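Local coordinates for protein Zn-dependent hydrolase, glyoxylase (PDB 6T5K) that probably hydrolyses beta-lactam antibiotics to substituted beta-amino acids, as a monomeric zinc-dependent class B metallo-beta-lactamase, at residues P37-H42 / P173-L178; I62-A67 / V149-V154. All coordinates share one frame; numbering follows the deposited sequence.

Interaction 1: P37-H42 / P173-L178; sequences PHTYVH and PDDQVL
D175 reaches from the turn before strand 177-181 to the start of strand 39-48, where its carboxylate takes two hydrogen bonds from H38. Its CB already points to 37-42, and CG, anti to the carbonyl carbon (chi1 -66°), stands beside the backbone N with the carboxylate facing H38. D175 CG lies 3.8 Å from P37 CD, so the flank of the proline ring slides past the carboxylate. Of the two oxygens, OD2 faces the backbone: the amide N of H38 gives D175 OD2 a hydrogen bond of 2.8 Å on its syn lone pair, and S36 OG is a further hydrogen-bond partner. The other oxygen, D175 OD1, is met by H38 ND1 at 3.2 Å, long but nearly straight (172°). OD1 sits almost in the plane of the imidazole, at the ring's edge, although ring and carboxylate are turned 34° against each other. Aspartate suits this buried place because one short, flat group can answer both the backbone and the ring of one residue; a nearby carboxylate would also be expected to favour the protonated imidazole. P37 fits beside it, since its ring nitrogen has no hydrogen and makes no claim on OD2.

Further along the strands, T39 and V177 reach toward each other tip to tip, T39 OG1 standing 3.7 Å from V177 CG2. The hydroxyl itself is hydrogen-bonded to S36, which lets a polar residue sit against a valine, while the branched valine fills the space next to M59 and I220. The two strands belong to different sheets, so this His-carboxylate pair and the T39-V177 packing beside it join the two sheets at the beginnings of these strands, as in the alpha-beta/beta-alpha sandwich of metallo-beta-lactamases.

Interaction 2: I62-A67 / V149-V154; sequences ISDGEA and VGTKAV
D64 OD2 is gripped by three donors, two of them from T151 on the facing turn. T151 OG1 donates to D64 OD2 at 2.7 Å and T151 N at 2.8 Å, the latter nearly straight at 169°, while the neighbouring S63 OG adds the third bond from within its own segment. The two T151 donors lie over one face of the carboxylate, and S63 OG comes to the other face, more steeply (64° out of the plane). The two bonds from T151 form a small pincer, possible because its OG1 stands between the backbone N and the carbonyl carbon (chi1 62°), on the same side of the residue as its amide. A short acid at the turn's corner is well suited to receive them, and so many donors would be expected to keep it ionised.

Next to this pincer, E66 stretches out and takes the amide N of G150 on OE1, at 2.9 Å and from above its carboxylate plane; N94 ND2 shares the same oxygen. Glycine, with no side chain, fits at 150, where phi is positive and G150 CA lies against S63 O as a CH-O contact of 3.6 Å. V149 supplies the apolar side, its CG1, in the conformer given, resting near E66 O and S63 N, over the backbone pair that closes the S63-E66 hairpin. Along the other flank the aliphatic part of K152 passes S63, K152 CD being 3.5 Å from S63 OG, before its ammonium group reaches a salt bridge with D174.

Two beta-hairpin ends thus meet here, a type I' turn from S63 to E66 and a type II' turn from V149 to K152, clasping the two sheets of the metallo-beta-lactamase sandwich together at the tips of their strands.

From the N terminus, after two short strands the chain enters strand 39-48, then turns back through strand 54-63 into the hairpin at residues 62-67. Interaction 2 closes an inner loop when segment 149-154 returns to that hairpin, 82 residues on. Interaction 1 closes the outer loop later, as 173-178 comes back to 37-42, so interaction 2 is nested within it. Both tie the sheet holding strands 39-48, 54-63 and 66-70 to the one holding 152-157 and 177-181, away from the zinc sites. They also touch: H38 O probably accepts a hydrogen bond from I62 N, and the H38 ring packs on K152, making the two contacts neighbouring parts of one interface.

Interaction 1: P37-H42 / P173-L178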
ATOM      1  N   PRO A  37       8.906  -6.321 -12.804  1.00 18.89           N
ATOM      2  CA  PRO A  37      10.359  -6.043 -12.800  1.00 17.67           C
ATOM      3  C   PRO A  37      10.830  -5.178 -11.649  1.00 18.62           C
ATOM      4  O   PRO A  37      11.933  -5.407 -11.131  1.00 21.32           O
ATOM      5  CB  PRO A  37      10.604  -5.398 -14.172  1.00 18.91           C
ATOM      6  CG  PRO A  37       9.579  -6.056 -15.043  1.00 21.29           C
ATOM      7  CD  PRO A  37       8.336  -6.186 -14.159  1.00 20.49           C
ATOM      8  N   HIS A  38      10.022  -4.204 -11.228  1.00 17.03           N
ATOM      9  CA  HIS A  38      10.424  -3.272 -10.195  1.00 17.24           C
ATOM     10  C   HIS A  38       9.507  -3.236  -8.984  1.00 16.97           C
ATOM     11  O   HIS A  38       9.716  -2.393  -8.112  1.00 17.94           O
ATOM     12  CB  HIS A  38      10.512  -1.852 -10.766  1.00 18.63           C
ATOM     13  CG  HIS A  38      11.458  -1.736 -11.905  1.00 21.02           C
ATOM     14  ND1 HIS A  38      11.048  -1.842 -13.217  1.00 22.51           N
ATOM     15  CD2 HIS A  38      12.799  -1.548 -11.937  1.00 24.29           C
ATOM     16  CE1 HIS A  38      12.097  -1.732 -14.011  1.00 25.30           C
ATOM     17  NE2 HIS A  38      13.172  -1.568 -13.263  1.00 24.38           N
ATOM     18  N   THR A  39       8.474  -4.066  -8.907  1.00 16.19           N
ATOM     19  CA  THR A  39       7.580  -3.988  -7.765  1.00 16.06           C
ATOM     20  C   THR A  39       7.423  -5.335  -7.082  1.00 16.69           C
ATOM     21  O   THR A  39       7.576  -6.406  -7.686  1.00 15.95           O
ATOM     22  CB  THR A  39       6.180  -3.372  -8.060  1.00 17.54           C
ATOM     23  OG1 THR A  39       5.312  -4.331  -8.676  1.00 17.77           O
ATOM     24  CG2 THR A  39       6.314  -2.134  -8.911  1.00 18.08           C
ATOM     25  N   TYR A  40       7.163  -5.237  -5.787  1.00 16.71           N
ATOM     26  CA  TYR A  40       7.126  -6.362  -4.873  1.00 16.69           C
ATOM     27  C   TYR A  40       5.948  -6.163  -3.927  1.00 17.77           C
ATOM     28  O   TYR A  40       5.577  -5.032  -3.594  1.00 17.55           O
ATOM     29  CB  TYR A  40       8.393  -6.388  -4.005  1.00 16.95           C
ATOM     30  CG  TYR A  40       9.683  -6.477  -4.771  1.00 17.90           C
ATOM     31  CD1 TYR A  40      10.123  -5.418  -5.571  1.00 19.19           C
ATOM     32  CD2 TYR A  40      10.445  -7.639  -4.745  1.00 19.28           C
ATOM     33  CE1 TYR A  40      11.289  -5.514  -6.301  1.00 21.03           C
ATOM     34  CE2 TYR A  40      11.635  -7.729  -5.440  1.00 20.79           C
ATOM     35  CZ  TYR A  40      12.037  -6.669  -6.240  1.00 20.06           C
ATOM     36  OH  TYR A  40      13.209  -6.747  -6.954  1.00 23.93           O
ATOM     37  N   VAL A  41       5.350  -7.262  -3.494  1.00 17.03           N
ATOM     38  CA  VAL A  41       4.334  -7.215  -2.452  1.00 17.98           C
ATOM     39  C   VAL A  41       4.958  -7.721  -1.157  1.00 18.24           C
ATOM     40  O   VAL A  41       5.624  -8.764  -1.150  1.00 19.00           O
ATOM     41  CB  VAL A  41       3.097  -8.044  -2.834  1.00 18.41           C
ATOM     42  CG1 VAL A  41       2.064  -7.972  -1.751  1.00 18.28           C
ATOM     43  CG2 VAL A  41       2.537  -7.591  -4.177  1.00 19.70           C
ATOM     44  N   HIS A  42       4.812  -6.961  -0.076  1.00 17.60           N
ATOM     45  CA  HIS A  42       5.156  -7.466   1.244  1.00 17.45           C
ATOM     46  C   HIS A  42       3.873  -7.882   1.951  1.00 17.59           C
ATOM     47  O   HIS A  42       2.883  -7.147   1.944  1.00 18.11           O
ATOM     48  CB  HIS A  42       6.028  -6.509   2.049  1.00 18.28           C
ATOM     49  CG  HIS A  42       5.399  -5.212   2.456  1.00 17.84           C
ATOM     50  ND1 HIS A  42       4.643  -5.089   3.606  1.00 17.28           N
ATOM     51  CD2 HIS A  42       5.582  -3.955   1.988  1.00 16.24           C
ATOM     52  CE1 HIS A  42       4.364  -3.818   3.804  1.00 18.02           C
ATOM     53  NE2 HIS A  42       4.893  -3.116   2.814  1.00 15.85           N
ATOM     54  N   PRO A 173       4.137   3.834 -12.914  1.00 14.67           N
ATOM     55  CA  PRO A 173       3.748   3.696 -14.313  1.00 16.09           C
ATOM     56  C   PRO A 173       4.669   2.798 -15.111  1.00 14.01           C
ATOM     57  O   PRO A 173       4.236   2.174 -16.080  1.00 15.57           O
ATOM     58  CB  PRO A 173       3.781   5.139 -14.829  1.00 18.06           C
ATOM     59  CG  PRO A 173       4.749   5.862 -13.883  1.00 17.84           C
ATOM     60  CD  PRO A 173       4.436   5.235 -12.546  1.00 16.88           C
ATOM     61  N   ASP A 174       5.947   2.702 -14.763  1.00 14.42           N
ATOM     62  CA  ASP A 174       6.860   1.945 -15.623  1.00 15.59           C
ATOM     63  C   ASP A 174       6.427   0.495 -15.783  1.00 15.17           C
ATOM     64  O   ASP A 174       6.612  -0.093 -16.855  1.00 17.40           O
ATOM     65  CB  ASP A 174       8.269   2.001 -15.068  1.00 16.28           C
ATOM     66  CG  ASP A 174       8.835   3.367 -15.140  1.00 18.53           C
ATOM     67  OD1 ASP A 174       8.360   4.185 -14.338  1.00 21.71           O
ATOM     68  OD2 ASP A 174       9.703   3.618 -16.004  1.00 21.58           O
ATOM     69  N   ASP A 175       5.898  -0.117 -14.728  1.00 14.31           N
ATOM     70  CA  ASP A 175       5.397  -1.483 -14.806  1.00 15.31           C
ATOM     71  C   ASP A 175       3.869  -1.516 -14.870  1.00 15.30           C
ATOM     72  O   ASP A 175       3.288  -2.618 -14.812  1.00 16.18           O
ATOM     73  CB  ASP A 175       5.854  -2.305 -13.580  1.00 16.69           C
ATOM     74  CG  ASP A 175       7.357  -2.535 -13.510  1.00 18.50           C
ATOM     75  OD1 ASP A 175       8.126  -2.120 -14.402  1.00 19.47           O
ATOM     76  OD2 ASP A 175       7.772  -3.147 -12.488  1.00 18.78           O
ATOM     77  N   GLN A 176       3.210  -0.362 -14.911  1.00 14.83           N
ATOM     78  CA  GLN A 176       1.739  -0.279 -14.917  1.00 14.48           C
ATOM     79  C   GLN A 176       1.154  -1.064 -13.723  1.00 13.12           C
ATOM     80  O   GLN A 176       0.275  -1.924 -13.847  1.00 14.24           O
ATOM     81  CB  GLN A 176       1.128  -0.701 -16.268  1.00 16.97           C
ATOM     82  CG  GLN A 176       1.131   0.379 -17.296  1.00 21.47           C
ATOM     83  CD  GLN A 176       0.229   1.624 -16.946  1.00 24.58           C
ATOM     84  OE1 GLN A 176      -0.648   1.579 -16.133  1.00 21.95           O
ATOM     85  NE2 GLN A 176       0.468   2.720 -17.647  0.60 28.95           N
ATOM     86  N   VAL A 177       1.643  -0.666 -12.525  1.00 13.86           N
ATOM     87  CA  VAL A 177       1.259  -1.292 -11.270  1.00 13.86           C
ATOM     88  C   VAL A 177       0.573  -0.270 -10.383  1.00 14.48           C
ATOM     89  O   VAL A 177       1.068   0.844 -10.193  1.00 15.21           O
ATOM     90  CB  VAL A 177       2.497  -1.843 -10.538  1.00 14.60           C
ATOM     91  CG1 VAL A 177       2.109  -2.423  -9.157  1.00 14.72           C
ATOM     92  CG2 VAL A 177       3.177  -2.893 -11.361  1.00 14.33           C
ATOM     93  N   LEU A 178      -0.512  -0.690  -9.766  1.00 14.16           N
ATOM     94  CA  LEU A 178      -1.216   0.126  -8.802  1.00 12.94           C
ATOM     95  C   LEU A 178      -1.216  -0.592  -7.470  1.00 12.69           C
ATOM     96  O   LEU A 178      -1.657  -1.749  -7.394  1.00 14.68           O
ATOM     97  CB  LEU A 178      -2.687   0.315  -9.217  1.00 14.87           C
ATOM     98  CG  LEU A 178      -3.483   1.268  -8.316  1.00 18.24           C
ATOM     99  CD1 LEU A 178      -3.336   2.691  -8.805  1.00 18.19           C
ATOM    100  CD2 LEU A 178      -4.955   0.897  -8.235  1.00 20.71           C
TER

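Interaction 2: I62-A67 / V149-V154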
ATOM      1  N   ILE A  62      11.393  -0.905  -6.322  1.00 16.21           N
ATOM      2  CA  ILE A  62      12.856  -0.927  -6.289  1.00 16.92           C
ATOM      3  C   ILE A  62      13.376  -0.619  -7.688  1.00 17.45           C
ATOM      4  O   ILE A  62      12.994  -1.277  -8.663  1.00 19.85           O
ATOM      5  CB  ILE A  62      13.405  -2.276  -5.789  1.00 18.50           C
ATOM      6  CG1 ILE A  62      12.816  -2.617  -4.416  1.00 20.74           C
ATOM      7  CG2 ILE A  62      14.923  -2.230  -5.707  1.00 21.39           C
ATOM      8  CD1 ILE A  62      13.242  -3.981  -3.846  1.00 20.35           C
ATOM      9  N   SER A  63      14.270   0.361  -7.790  1.00 17.46           N
ATOM     10  CA  SER A  63      14.914   0.639  -9.071  1.00 17.80           C
ATOM     11  C   SER A  63      16.250   1.294  -8.788  1.00 19.16           C
ATOM     12  O   SER A  63      16.342   2.180  -7.934  1.00 18.94           O
ATOM     13  CB  SER A  63      14.049   1.568  -9.941  1.00 20.27           C
ATOM     14  OG  SER A  63      14.501   1.663 -11.287  1.00 20.83           O
ATOM     15  N   ASP A  64      17.276   0.852  -9.515  1.00 19.42           N
ATOM     16  CA  ASP A  64      18.596   1.463  -9.450  1.00 18.61           C
ATOM     17  C   ASP A  64      19.133   1.572  -8.026  1.00 18.82           C
ATOM     18  O   ASP A  64      19.728   2.581  -7.643  1.00 20.55           O
ATOM     19  CB  ASP A  64      18.572   2.818 -10.152  1.00 19.23           C
ATOM     20  CG  ASP A  64      17.797   2.765 -11.466  1.00 19.90           C
ATOM     21  OD1 ASP A  64      18.268   2.070 -12.404  1.00 23.50           O
ATOM     22  OD2 ASP A  64      16.699   3.391 -11.539  1.00 19.21           O
ATOM     23  N   GLY A  65      18.923   0.524  -7.229  1.00 20.17           N
ATOM     24  CA  GLY A  65      19.451   0.460  -5.881  1.00 21.61           C
ATOM     25  C   GLY A  65      18.706   1.279  -4.867  1.00 20.80           C
ATOM     26  O   GLY A  65      19.200   1.438  -3.740  1.00 22.50           O
ATOM     27  N   GLU A  66      17.528   1.787  -5.215  1.00 19.11           N
ATOM     28  CA  GLU A  66      16.718   2.591  -4.319  1.00 16.40           C
ATOM     29  C   GLU A  66      15.335   1.972  -4.196  1.00 16.68           C
ATOM     30  O   GLU A  66      14.882   1.246  -5.078  1.00 18.27           O
ATOM     31  CB  GLU A  66      16.612   4.034  -4.843  1.00 17.88           C
ATOM     32  CG  GLU A  66      17.975   4.691  -4.987  1.00 19.27           C
ATOM     33  CD  GLU A  66      17.944   6.147  -5.436  1.00 21.12           C
ATOM     34  OE1 GLU A  66      16.850   6.740  -5.456  1.00 19.27           O
ATOM     35  OE2 GLU A  66      19.032   6.686  -5.747  1.00 24.19           O
ATOM     36  N   ALA A  67      14.683   2.245  -3.070  1.00 14.81           N
ATOM     37  CA  ALA A  67      13.384   1.659  -2.797  1.00 17.55           C
ATOM     38  C   ALA A  67      12.456   2.657  -2.125  1.00 16.91           C
ATOM     39  O   ALA A  67      12.883   3.528  -1.357  1.00 18.15           O
ATOM     40  CB  ALA A  67      13.539   0.449  -1.884  1.00 16.87           C
ATOM     41  N   VAL A 149      12.475   7.123  -7.176  0.61 15.77           N
ATOM     42  CA  VAL A 149      12.986   5.780  -6.925  0.61 16.92           C
ATOM     43  C   VAL A 149      14.053   5.551  -7.993  0.61 16.21           C
ATOM     44  O   VAL A 149      13.736   5.191  -9.131  0.61 15.78           O
ATOM     45  CB  VAL A 149      11.902   4.698  -7.007  0.61 19.68           C
ATOM     46  CG1 VAL A 149      12.521   3.358  -6.615  0.61 21.24           C
ATOM     47  CG2 VAL A 149      10.687   5.028  -6.127  0.61 21.30           C
ATOM     48  N   GLY A 150      15.309   5.801  -7.662  1.00 18.13           N
ATOM     49  CA  GLY A 150      16.331   5.666  -8.686  1.00 19.81           C
ATOM     50  C   GLY A 150      16.052   6.597  -9.848  1.00 18.23           C
ATOM     51  O   GLY A 150      15.816   7.797  -9.662  1.00 19.25           O
ATOM     52  N   THR A 151      16.039   6.035 -11.065  1.00 18.41           N
ATOM     53  CA  THR A 151      15.798   6.817 -12.264  1.00 18.49           C
ATOM     54  C   THR A 151      14.326   6.919 -12.591  1.00 17.71           C
ATOM     55  O   THR A 151      13.967   7.496 -13.616  1.00 20.49           O
ATOM     56  CB  THR A 151      16.530   6.213 -13.467  1.00 20.50           C
ATOM     57  OG1 THR A 151      16.067   4.879 -13.751  1.00 19.96           O
ATOM     58  CG2 THR A 151      18.008   6.179 -13.192  1.00 21.52           C
ATOM     59  N   LYS A 152      13.480   6.359 -11.752  1.00 16.62           N
ATOM     60  CA  LYS A 152      12.048   6.326 -11.964  1.00 15.17           C
ATOM     61  C   LYS A 152      11.371   7.085 -10.837  1.00 15.51           C
ATOM     62  O   LYS A 152      12.027   7.678  -9.966  1.00 16.95           O
ATOM     63  CB  LYS A 152      11.583   4.868 -12.012  1.00 16.42           C
ATOM     64  CG  LYS A 152      12.202   4.103 -13.164  1.00 18.43           C
ATOM     65  CD  LYS A 152      11.749   2.657 -13.204  1.00 20.21           C
ATOM     66  CE  LYS A 152      12.542   1.817 -14.196  1.00 23.79           C
ATOM     67  NZ  LYS A 152      12.448   2.425 -15.564  0.80 26.25           N
ATOM     68  N   ALA A 153      10.039   7.042 -10.838  1.00 16.52           N
ATOM     69  CA  ALA A 153       9.283   7.604  -9.736  1.00 15.27           C
ATOM     70  C   ALA A 153       8.039   6.771  -9.493  1.00 15.15           C
ATOM     71  O   ALA A 153       7.556   6.064 -10.381  1.00 15.96           O
ATOM     72  CB  ALA A 153       8.852   9.041 -10.036  1.00 16.85           C
ATOM     73  N   VAL A 154       7.506   6.881  -8.282  1.00 14.30           N
ATOM     74  CA  VAL A 154       6.200   6.355  -7.927  1.00 14.17           C
ATOM     75  C   VAL A 154       5.382   7.554  -7.482  1.00 14.07           C
ATOM     76  O   VAL A 154       5.914   8.529  -6.947  1.00 16.65           O
ATOM     77  CB  VAL A 154       6.309   5.256  -6.836  1.00 17.39           C
ATOM     78  CG1 VAL A 154       6.896   5.827  -5.522  1.00 18.35           C
ATOM     79  CG2 VAL A 154       4.966   4.522  -6.671  1.00 20.58           C
TER